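Local coordinates for protein MHC class I antigen (Anolis carolinensis, PDB 7CPO) that probably presents peptides to T cells as an MHC class I heavy chain, holding a bound peptide in its groove and pairing with beta2-microglobulin, at residues 9-14 with 24-29; 97-102 with 113-118; 127-132 with 157-162. All blocks are in the same frame, centred on the assembly; numbering follows the deposited sequence.

Contact 1: residues 9-14 with 24-29; sequences YFVTSV and FSYVGY
Phe-10 and Val-27 face each other in an antiparallel hairpin, part of the eight-stranded floor of the MHC class I peptide-binding groove. The two strand segments run at 173° to one another.

Backbone bonds come in two reciprocal sets. Phe-10 and Val-27 exchange N-H to O bonds, and Thr-12 and Ser-25 do the same. The non-hydrogen-bonded pair Val-11 with Tyr-26 lies between them, and Tyr-9 with Gly-28 lies beyond Phe-10. Here CA-H...O contacts fill in, such as Val-11 CA to Ser-25 O at 3.2 Å.

Aromatic and apolar contacts fall on both faces of the sheet. On the groove face, the two methyls of Val-11 meet two different rings. CG2 stands over the centre of the Tyr-26 ring, 3.4 Å from its centroid, in a CH-pi contact. CG1 lies anti to the backbone N (chi1 -168°) and reaches Phe-24 CZ at 3.4 Å. Tyr-9 CD1 lies at the edge of the Tyr-26 ring, 3.8 Å from CE2, and also packs on the bare CA of Gly-28. The hydroxyl of Tyr-9 bonds to the backbone of the bound peptide, and that of Tyr-26 to Tyr-101 and His-73.

On the other face, Phe-10, Thr-12, Ser-25 and Val-27 lie beneath the groove. Phe-10 meets Phe-56 of beta2-microglobulin edge-to-face, and Ser-25 OG bonds to Leu-54 O of that chain. Phe-10 also meets the Tyr-29 ring, with the planes at 87°. The closest atoms of that pair are Phe-10 CE2 and Tyr-29 CD2, 3.6 Å apart.

Contact 2: residues 97-102 with 113-118; sequences FQWMYG and GYYQYA
Trp-99 and Tyr-117 stack at the centre of an aromatic cluster that also takes in Phe-97, Tyr-101 and Tyr-115. The stack is offset. The five-membered ring of Trp-99 and the Tyr-117 ring lie at 17° to each other, with centroids 4.2 Å apart. The opposite face of the indole carries Tyr-101 CD2. The indole also turns an edge to the face of Tyr-115, where Trp-99 NE1 is 3.4 Å from Tyr-115 CZ. Trp-99 CG lies anti to the backbone N (chi1 178°), which carries the indole across to the neighbouring strand. Phe-97 meets Tyr-117 obliquely, with CE2 3.4 Å from Tyr-117 CD1.

The rings stand on the groove side of two central antiparallel strands in the floor of the MHC class I peptide-binding platform. Phe-97, Tyr-101, Tyr-115 and Tyr-117 pack on apolar side chains of the bound peptide, and Tyr-101 OH also bonds to the peptide backbone.

On the underside, Met-100 CE touches Tyr-114 CE1 at 3.7 Å. The Tyr-114 ring lies over the backbone of the facing strand, with Gly-102 N over one of its faces.

The polar groups lie around this apolar core. Tyr-115 OH donates to Tyr-117 OH at 3.1 Å. Six backbone bonds join the strands, in pairs at Gln-98 with Ala-118, Met-100 with Gln-116 and Gly-102 with Tyr-114. The bond from Gly-102 N to Tyr-114 O is the longest, 3.2 Å. Trp-60 of beta2-microglobulin packs on Met-100, Gln-116 and Ala-118, and its backbone O accepts a bond from Gln-98 NE2.

Contact 3: residues 127-132 with 157-162; sequences LDKDTL and YKKTYL
Lys-129 and Lys-159 bring the turn after strand 122-128 against helix 152-176, with their CA atoms 5.8 Å apart. The turn is an Asx turn, in which Asp-128 OD1 accepts from Asp-130 N at 3.0 Å, met from above the carboxylate plane. On the helix side, Leu-162 N bonds to Lys-158 O one turn back.

Across the contact the side chains meet through carbon atoms. The aliphatic parts of the two lysines cross at about a right angle, with Lys-129 CG 3.9 Å from Lys-159 CG. Further along, Lys-129 CD packs on Leu-162 CB at 3.8 Å. Its chain then bends at chi3 (51°) and chi4 (72°). The two ammonium groups stand 5.9 Å apart, measured from Lys-129 NZ to Lys-159 NZ. Each forms a salt bridge with a different carboxylate oxygen of Glu-163, which probably offsets their repulsion.

Here the helix that walls one side of the MHC class I groove rests on the outer part of the sheet. Leu-127, at the end of the strand, points toward the helix. Its CD2 comes to Lys-158 CB at 3.7 Å, and more loosely to Leu-162 CD1. Lys-158 and Leu-162 both pack on Tyr-115 of the neighbouring strand 111-119, while the far end of Lys-158 leads away from the turn and its NZ bonds to an aromatic side chain of the bound peptide.

At the other end of the turn, Leu-132 lies across the Lys-159 chain. Its CD2 is 4.0 Å from Lys-159 CB.

Overall arrangement
From the N terminus, contact 1 closes the hairpin of strands 5-14 and 25-30. Two more strands and helix 62-87 follow before contact 2 closes another hairpin, strands 96-105 and 111-119. Contact 3 closes a longer loop, from the end of strand 122-128 to helix 152-176. The three lie in series, and none nests in or crosses another. Contacts 1 and 2 meet in the middle of the sheet, where Ser-13 O probably bonds to Phe-97 N. Contact 2 joins contact 3 through a probable bond between Tyr-115 O and Leu-127 N. Contacts 1 and 2 build the middle of the groove floor, and contact 3 joins its outer part to helix 152-176.

Contact 1: residues 9-14 with 24-29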
loop_
_atom_site.group_PDB
_atom_site.type_symbol
_atom_site.label_atom_id
_atom_site.label_comp_id
_atom_site.label_asym_id
_atom_site.label_seq_id
_atom_site.Cartn_x
_atom_site.Cartn_y
_atom_site.Cartn_z
ATOM N N TYR A 9 11.310 0.983 -0.496
ATOM C CA TYR A 9 11.208 0.496 -1.872
ATOM C C TYR A 9 10.555 -0.885 -1.934
ATOM O O TYR A 9 10.819 -1.755 -1.096
ATOM C CB TYR A 9 12.584 0.435 -2.545
ATOM C CG TYR A 9 13.093 1.805 -2.899
ATOM C CD1 TYR A 9 12.594 2.482 -4.008
ATOM C CD2 TYR A 9 14.053 2.436 -2.119
ATOM C CE1 TYR A 9 13.046 3.758 -4.336
ATOM C CE2 TYR A 9 14.512 3.713 -2.428
ATOM C CZ TYR A 9 13.998 4.367 -3.542
ATOM O OH TYR A 9 14.444 5.627 -3.877
ATOM N N PHE A 10 9.717 -1.097 -2.946
ATOM C CA PHE A 10 8.990 -2.350 -3.105
ATOM C C PHE A 10 9.131 -2.816 -4.545
ATOM O O PHE A 10 8.646 -2.150 -5.470
ATOM C CB PHE A 10 7.506 -2.188 -2.759
ATOM C CG PHE A 10 7.246 -1.708 -1.370
ATOM C CD1 PHE A 10 6.990 -2.621 -0.348
ATOM C CD2 PHE A 10 7.209 -0.342 -1.091
ATOM C CE1 PHE A 10 6.708 -2.179 0.956
ATOM C CE2 PHE A 10 6.939 0.109 0.196
ATOM C CZ PHE A 10 6.675 -0.817 1.233
ATOM N N VAL A 11 9.750 -3.977 -4.728
ATOM C CA VAL A 11 10.088 -4.496 -6.040
ATOM C C VAL A 11 9.437 -5.860 -6.205
ATOM O O VAL A 11 9.559 -6.715 -5.321
ATOM C CB VAL A 11 11.612 -4.583 -6.208
ATOM C CG1 VAL A 11 11.958 -4.839 -7.628
ATOM C CG2 VAL A 11 12.245 -3.289 -5.724
ATOM N N THR A 12 8.782 -6.076 -7.352
ATOM C CA THR A 12 7.991 -7.278 -7.607
ATOM C C THR A 12 8.299 -7.816 -8.991
ATOM O O THR A 12 8.206 -7.084 -9.985
ATOM C CB THR A 12 6.476 -7.015 -7.521
ATOM O OG1 THR A 12 6.116 -6.641 -6.195
ATOM C CG2 THR A 12 5.714 -8.249 -7.893
ATOM N N SER A 13 8.602 -9.103 -9.061
ATOM C CA SER A 13 8.946 -9.753 -10.311
ATOM C C SER A 13 8.136 -11.035 -10.426
ATOM O O SER A 13 8.150 -11.861 -9.507
ATOM C CB SER A 13 10.447 -10.033 -10.361
ATOM O OG SER A 13 10.928 -10.006 -11.687
ATOM N N VAL A 14 7.406 -11.177 -11.533
ATOM C CA VAL A 14 6.567 -12.335 -11.819
ATOM C C VAL A 14 7.082 -13.001 -13.088
ATOM O O VAL A 14 7.457 -12.311 -14.043
ATOM C CB VAL A 14 5.086 -11.930 -11.994
ATOM C CG1 VAL A 14 4.204 -13.169 -12.061
ATOM C CG2 VAL A 14 4.647 -11.002 -10.885
ATOM N N PHE A 24 7.246 -6.802 -13.954
ATOM C CA PHE A 24 8.100 -6.007 -13.058
ATOM C C PHE A 24 7.465 -4.736 -12.526
ATOM O O PHE A 24 6.876 -3.976 -13.279
ATOM C CB PHE A 24 9.407 -5.612 -13.737
ATOM C CG PHE A 24 10.513 -5.293 -12.766
ATOM C CD1 PHE A 24 10.930 -6.245 -11.843
ATOM C CD2 PHE A 24 11.136 -4.048 -12.773
ATOM C CE1 PHE A 24 11.959 -5.972 -10.938
ATOM C CE2 PHE A 24 12.164 -3.766 -11.874
ATOM C CZ PHE A 24 12.574 -4.739 -10.951
ATOM N N SER A 25 7.636 -4.500 -11.223
ATOM C CA SER A 25 7.137 -3.311 -10.538
ATOM C C SER A 25 8.147 -2.856 -9.480
ATOM O O SER A 25 8.725 -3.687 -8.775
ATOM C CB SER A 25 5.778 -3.612 -9.897
ATOM O OG SER A 25 5.127 -2.431 -9.482
ATOM N N TYR A 26 8.340 -1.536 -9.356
ATOM C CA TYR A 26 9.386 -0.960 -8.500
ATOM C C TYR A 26 8.885 0.390 -8.008
ATOM O O TYR A 26 8.878 1.352 -8.777
ATOM C CB TYR A 26 10.693 -0.789 -9.276
ATOM C CG TYR A 26 12.007 -0.803 -8.497
ATOM C CD1 TYR A 26 13.128 -1.463 -9.018
ATOM C CD2 TYR A 26 12.151 -0.145 -7.273
ATOM C CE1 TYR A 26 14.353 -1.487 -8.336
ATOM C CE2 TYR A 26 13.380 -0.169 -6.585
ATOM C CZ TYR A 26 14.468 -0.851 -7.131
ATOM O OH TYR A 26 15.671 -0.900 -6.465
ATOM N N VAL A 27 8.500 0.490 -6.742
ATOM C CA VAL A 27 7.849 1.690 -6.223
ATOM C C VAL A 27 8.592 2.203 -4.989
ATOM O O VAL A 27 8.997 1.426 -4.117
ATOM C CB VAL A 27 6.362 1.420 -5.884
ATOM C CG1 VAL A 27 5.669 2.713 -5.555
ATOM C CG2 VAL A 27 5.653 0.763 -7.046
ATOM N N GLY A 28 8.731 3.519 -4.902
ATOM C CA GLY A 28 9.402 4.166 -3.787
ATOM C C GLY A 28 8.417 5.014 -2.999
ATOM O O GLY A 28 7.590 5.721 -3.580
ATOM N N TYR A 29 8.515 4.930 -1.670
ATOM C CA TYR A 29 7.666 5.685 -0.755
ATOM C C TYR A 29 8.492 6.466 0.260
ATOM O O TYR A 29 9.542 6.007 0.739
ATOM C CB TYR A 29 6.706 4.771 0.024
ATOM C CG TYR A 29 5.594 4.165 -0.798
ATOM C CD1 TYR A 29 4.289 4.707 -0.776
ATOM C CD2 TYR A 29 5.829 3.044 -1.591
ATOM C CE1 TYR A 29 3.269 4.137 -1.535
ATOM C CE2 TYR A 29 4.809 2.469 -2.346
ATOM C CZ TYR A 29 3.540 3.018 -2.310
ATOM O OH TYR A 29 2.553 2.438 -3.057
#

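Contact 2: residues 97-102 with 113-118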
loop_
_atom_site.group_PDB
_atom_site.type_symbol
_atom_site.label_atom_id
_atom_site.label_comp_id
_atom_site.label_asym_id
_atom_site.label_seq_id
_atom_site.Cartn_x
_atom_site.Cartn_y
_atom_site.Cartn_z
ATOM N N PHE A 97 8.906 -13.130 -7.220
ATOM C CA PHE A 97 10.030 -12.704 -6.398
ATOM C C PHE A 97 9.816 -11.259 -5.963
ATOM O O PHE A 97 9.517 -10.398 -6.794
ATOM C CB PHE A 97 11.339 -12.841 -7.153
ATOM C CG PHE A 97 12.532 -12.829 -6.266
ATOM C CD1 PHE A 97 12.854 -13.945 -5.509
ATOM C CD2 PHE A 97 13.325 -11.696 -6.167
ATOM C CE1 PHE A 97 13.971 -13.935 -4.669
ATOM C CE2 PHE A 97 14.431 -11.682 -5.338
ATOM C CZ PHE A 97 14.759 -12.803 -4.590
ATOM N N GLN A 98 9.955 -10.997 -4.664
ATOM C CA GLN A 98 9.706 -9.680 -4.093
ATOM C C GLN A 98 10.891 -9.257 -3.234
ATOM O O GLN A 98 11.547 -10.082 -2.598
ATOM C CB GLN A 98 8.451 -9.647 -3.223
ATOM C CG GLN A 98 7.105 -9.637 -3.935
ATOM C CD GLN A 98 5.980 -10.036 -2.972
ATOM O OE1 GLN A 98 5.824 -11.216 -2.649
ATOM N NE2 GLN A 98 5.208 -9.047 -2.495
ATOM N N TRP A 99 11.145 -7.955 -3.219
ATOM C CA TRP A 99 12.257 -7.363 -2.495
ATOM C C TRP A 99 11.734 -6.104 -1.832
ATOM O O TRP A 99 11.163 -5.250 -2.517
ATOM C CB TRP A 99 13.399 -7.039 -3.459
ATOM C CG TRP A 99 14.652 -6.363 -2.922
ATOM C CD1 TRP A 99 15.211 -6.483 -1.677
ATOM C CD2 TRP A 99 15.527 -5.505 -3.672
ATOM N NE1 TRP A 99 16.377 -5.734 -1.604
ATOM C CE2 TRP A 99 16.584 -5.126 -2.815
ATOM C CE3 TRP A 99 15.506 -5.009 -4.982
ATOM C CZ2 TRP A 99 17.609 -4.271 -3.228
ATOM C CZ3 TRP A 99 16.535 -4.158 -5.395
ATOM C CH2 TRP A 99 17.566 -3.802 -4.520
ATOM N N MET A 100 11.881 -5.998 -0.514
ATOM C CA MET A 100 11.571 -4.741 0.157
ATOM C C MET A 100 12.769 -4.308 0.987
ATOM O O MET A 100 13.433 -5.126 1.628
ATOM C CB MET A 100 10.281 -4.820 1.031
ATOM C CG MET A 100 10.227 -5.944 2.036
ATOM S SD MET A 100 8.601 -6.105 2.845
ATOM C CE MET A 100 8.533 -4.593 3.812
ATOM N N TYR A 101 13.055 -3.018 0.945
ATOM C CA TYR A 101 14.147 -2.487 1.732
ATOM C C TYR A 101 13.884 -1.024 2.006
ATOM O O TYR A 101 13.174 -0.350 1.252
ATOM C CB TYR A 101 15.499 -2.664 1.034
ATOM C CG TYR A 101 15.676 -1.948 -0.282
ATOM C CD1 TYR A 101 16.355 -0.736 -0.355
ATOM C CD2 TYR A 101 15.211 -2.507 -1.459
ATOM C CE1 TYR A 101 16.553 -0.094 -1.561
ATOM C CE2 TYR A 101 15.403 -1.883 -2.661
ATOM C CZ TYR A 101 16.078 -0.669 -2.712
ATOM O OH TYR A 101 16.263 -0.038 -3.933
ATOM N N GLY A 102 14.476 -0.544 3.087
ATOM C CA GLY A 102 14.393 0.860 3.409
ATOM C C GLY A 102 14.874 1.099 4.822
ATOM O O GLY A 102 15.376 0.195 5.487
ATOM N N GLY A 113 16.455 -0.264 9.852
ATOM C CA GLY A 113 16.471 -0.580 8.441
ATOM C C GLY A 113 16.236 -2.055 8.240
ATOM O O GLY A 113 16.398 -2.862 9.163
ATOM N N TYR A 114 15.841 -2.394 7.019
ATOM C CA TYR A 114 15.507 -3.768 6.705
ATOM C C TYR A 114 15.833 -4.002 5.242
ATOM O O TYR A 114 15.978 -3.066 4.458
ATOM C CB TYR A 114 14.034 -4.078 7.001
ATOM C CG TYR A 114 13.093 -3.186 6.225
ATOM C CD1 TYR A 114 12.584 -3.597 4.994
ATOM C CD2 TYR A 114 12.727 -1.925 6.709
ATOM C CE1 TYR A 114 11.730 -2.799 4.270
ATOM C CE2 TYR A 114 11.871 -1.108 5.984
ATOM C CZ TYR A 114 11.389 -1.564 4.768
ATOM O OH TYR A 114 10.556 -0.807 4.027
ATOM N N TYR A 115 15.936 -5.274 4.888
ATOM C CA TYR A 115 16.374 -5.666 3.556
ATOM C C TYR A 115 16.003 -7.135 3.373
ATOM O O TYR A 115 16.663 -8.013 3.934
ATOM C CB TYR A 115 17.875 -5.410 3.435
ATOM C CG TYR A 115 18.451 -5.514 2.061
ATOM C CD1 TYR A 115 18.904 -4.387 1.391
ATOM C CD2 TYR A 115 18.581 -6.757 1.431
ATOM C CE1 TYR A 115 19.468 -4.492 0.112
ATOM C CE2 TYR A 115 19.134 -6.870 0.154
ATOM C CZ TYR A 115 19.578 -5.739 -0.492
ATOM O OH TYR A 115 20.127 -5.849 -1.747
ATOM N N GLN A 116 14.924 -7.407 2.629
ATOM C CA GLN A 116 14.239 -8.693 2.679
ATOM C C GLN A 116 13.758 -9.109 1.299
ATOM O O GLN A 116 13.354 -8.272 0.485
ATOM C CB GLN A 116 13.029 -8.647 3.620
ATOM C CG GLN A 116 13.333 -8.087 4.994
ATOM C CD GLN A 116 12.089 -7.950 5.848
ATOM O OE1 GLN A 116 11.730 -6.852 6.255
ATOM N NE2 GLN A 116 11.424 -9.069 6.122
ATOM N N TYR A 117 13.759 -10.422 1.067
ATOM C CA TYR A 117 13.310 -11.031 -0.176
ATOM C C TYR A 117 12.299 -12.127 0.121
ATOM O O TYR A 117 12.444 -12.859 1.104
ATOM C CB TYR A 117 14.458 -11.662 -0.929
ATOM C CG TYR A 117 15.559 -10.741 -1.409
ATOM C CD1 TYR A 117 15.420 -9.993 -2.581
ATOM C CD2 TYR A 117 16.769 -10.675 -0.729
ATOM C CE1 TYR A 117 16.458 -9.189 -3.054
ATOM C CE2 TYR A 117 17.806 -9.871 -1.188
ATOM C CZ TYR A 117 17.647 -9.137 -2.354
ATOM O OH TYR A 117 18.675 -8.342 -2.791
ATOM N N ALA A 118 11.291 -12.263 -0.740
ATOM C CA ALA A 118 10.290 -13.319 -0.622
ATOM C C ALA A 118 10.120 -14.051 -1.947
ATOM O O ALA A 118 10.060 -13.422 -3.016
ATOM C CB ALA A 118 8.928 -12.771 -0.204
HETATM O O HOH W 1 7.182 -13.053 -3.606
#

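Contact 3: residues 127-132 with 157-162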
loop_
_atom_site.group_PDB
_atom_site.type_symbol
_atom_site.label_atom_id
_atom_site.label_comp_id
_atom_site.label_asym_id
_atom_site.label_seq_id
_atom_site.Cartn_x
_atom_site.Cartn_y
_atom_site.Cartn_z
ATOM N N LEU A 127 18.605 -9.784 5.280
ATOM C CA LEU A 127 19.879 -9.402 5.860
ATOM C C LEU A 127 19.651 -9.013 7.307
ATOM O O LEU A 127 18.736 -8.245 7.606
ATOM C CB LEU A 127 20.515 -8.241 5.090
ATOM C CG LEU A 127 21.695 -7.551 5.778
ATOM C CD1 LEU A 127 22.895 -8.503 5.894
ATOM C CD2 LEU A 127 22.088 -6.290 5.017
ATOM N N ASP A 128 20.459 -9.569 8.202
ATOM C CA ASP A 128 20.535 -9.084 9.579
ATOM C C ASP A 128 21.692 -8.093 9.614
ATOM O O ASP A 128 22.871 -8.472 9.574
ATOM C CB ASP A 128 20.717 -10.221 10.578
ATOM C CG ASP A 128 20.692 -9.737 12.034
ATOM O OD1 ASP A 128 20.641 -8.505 12.262
ATOM O OD2 ASP A 128 20.726 -10.593 12.956
ATOM N N LYS A 129 21.327 -6.814 9.667
ATOM C CA LYS A 129 22.278 -5.713 9.687
ATOM C C LYS A 129 23.206 -5.777 10.904
ATOM O O LYS A 129 24.367 -5.358 10.826
ATOM C CB LYS A 129 21.465 -4.417 9.673
ATOM C CG LYS A 129 22.158 -3.179 9.255
ATOM C CD LYS A 129 21.126 -2.082 9.071
ATOM C CE LYS A 129 20.206 -1.951 10.269
ATOM N NZ LYS A 129 20.899 -1.361 11.457
ATOM N N ASP A 130 22.712 -6.298 12.028
ATOM C CA ASP A 130 23.414 -6.225 13.304
ATOM C C ASP A 130 24.452 -7.328 13.488
ATOM O O ASP A 130 25.400 -7.143 14.263
ATOM C CB ASP A 130 22.399 -6.267 14.459
ATOM C CG ASP A 130 21.391 -5.116 14.402
ATOM O OD1 ASP A 130 21.674 -4.069 13.757
ATOM O OD2 ASP A 130 20.307 -5.264 15.001
ATOM N N THR A 131 24.294 -8.468 12.812
ATOM C CA THR A 131 25.299 -9.523 12.816
ATOM C C THR A 131 26.036 -9.625 11.496
ATOM O O THR A 131 26.992 -10.402 11.402
ATOM C CB THR A 131 24.652 -10.876 13.114
ATOM O OG1 THR A 131 23.662 -11.142 12.114
ATOM C CG2 THR A 131 23.975 -10.856 14.492
ATOM N N LEU A 132 25.605 -8.867 10.484
ATOM C CA LEU A 132 26.098 -8.961 9.111
ATOM C C LEU A 132 26.071 -10.399 8.597
ATOM O O LEU A 132 27.028 -10.885 7.989
ATOM C CB LEU A 132 27.494 -8.365 8.987
ATOM C CG LEU A 132 27.529 -6.846 8.830
ATOM C CD1 LEU A 132 28.942 -6.384 8.600
ATOM C CD2 LEU A 132 26.613 -6.374 7.709
ATOM N N TYR A 157 28.412 -2.848 2.235
ATOM C CA TYR A 157 27.731 -1.835 1.421
ATOM C C TYR A 157 26.271 -1.718 1.815
ATOM O O TYR A 157 25.709 -0.616 1.820
ATOM C CB TYR A 157 27.798 -2.155 -0.075
ATOM C CG TYR A 157 29.166 -2.214 -0.682
ATOM C CD1 TYR A 157 30.223 -1.474 -0.157
ATOM C CD2 TYR A 157 29.404 -3.011 -1.798
ATOM C CE1 TYR A 157 31.483 -1.526 -0.731
ATOM C CE2 TYR A 157 30.649 -3.076 -2.367
ATOM C CZ TYR A 157 31.689 -2.327 -1.837
ATOM O OH TYR A 157 32.938 -2.385 -2.421
ATOM N N LYS A 158 25.635 -2.855 2.127
ATOM C CA LYS A 158 24.218 -2.839 2.459
ATOM C C LYS A 158 23.975 -2.216 3.827
ATOM O O LYS A 158 23.056 -1.402 3.982
ATOM C CB LYS A 158 23.660 -4.257 2.381
ATOM C CG LYS A 158 23.580 -4.746 0.976
ATOM C CD LYS A 158 23.169 -6.180 0.886
ATOM C CE LYS A 158 23.108 -6.611 -0.590
ATOM N NZ LYS A 158 24.365 -6.308 -1.292
ATOM N N LYS A 159 24.799 -2.563 4.819
ATOM C CA LYS A 159 24.727 -1.901 6.119
ATOM C C LYS A 159 24.935 -0.396 5.977
ATOM O O LYS A 159 24.161 0.405 6.517
ATOM C CB LYS A 159 25.771 -2.500 7.062
ATOM C CG LYS A 159 25.764 -1.949 8.484
ATOM C CD LYS A 159 26.901 -2.587 9.313
ATOM C CE LYS A 159 26.795 -2.291 10.809
ATOM N NZ LYS A 159 26.742 -0.832 11.117
ATOM N N THR A 160 25.977 0.007 5.246
ATOM C CA THR A 160 26.194 1.423 4.978
ATOM C C THR A 160 24.971 2.046 4.309
ATOM O O THR A 160 24.496 3.115 4.723
ATOM C CB THR A 160 27.436 1.593 4.106
ATOM O OG1 THR A 160 28.589 1.175 4.852
ATOM C CG2 THR A 160 27.603 3.062 3.624
ATOM N N TYR A 161 24.433 1.378 3.285
ATOM C CA TYR A 161 23.271 1.917 2.594
ATOM C C TYR A 161 22.092 2.068 3.551
ATOM O O TYR A 161 21.432 3.108 3.578
ATOM C CB TYR A 161 22.883 1.037 1.407
ATOM C CG TYR A 161 21.599 1.490 0.767
ATOM C CD1 TYR A 161 21.608 2.435 -0.258
ATOM C CD2 TYR A 161 20.365 1.013 1.216
ATOM C CE1 TYR A 161 20.429 2.878 -0.823
ATOM C CE2 TYR A 161 19.172 1.461 0.660
ATOM C CZ TYR A 161 19.216 2.384 -0.362
ATOM O OH TYR A 161 18.042 2.812 -0.922
ATOM N N LEU A 162 21.816 1.037 4.347
ATOM C CA LEU A 162 20.649 1.090 5.215
ATOM C C LEU A 162 20.836 2.094 6.340
ATOM O O LEU A 162 19.890 2.795 6.715
ATOM C CB LEU A 162 20.357 -0.295 5.781
ATOM C CG LEU A 162 19.929 -1.342 4.755
ATOM C CD1 LEU A 162 19.829 -2.729 5.399
ATOM C CD2 LEU A 162 18.611 -0.933 4.128
#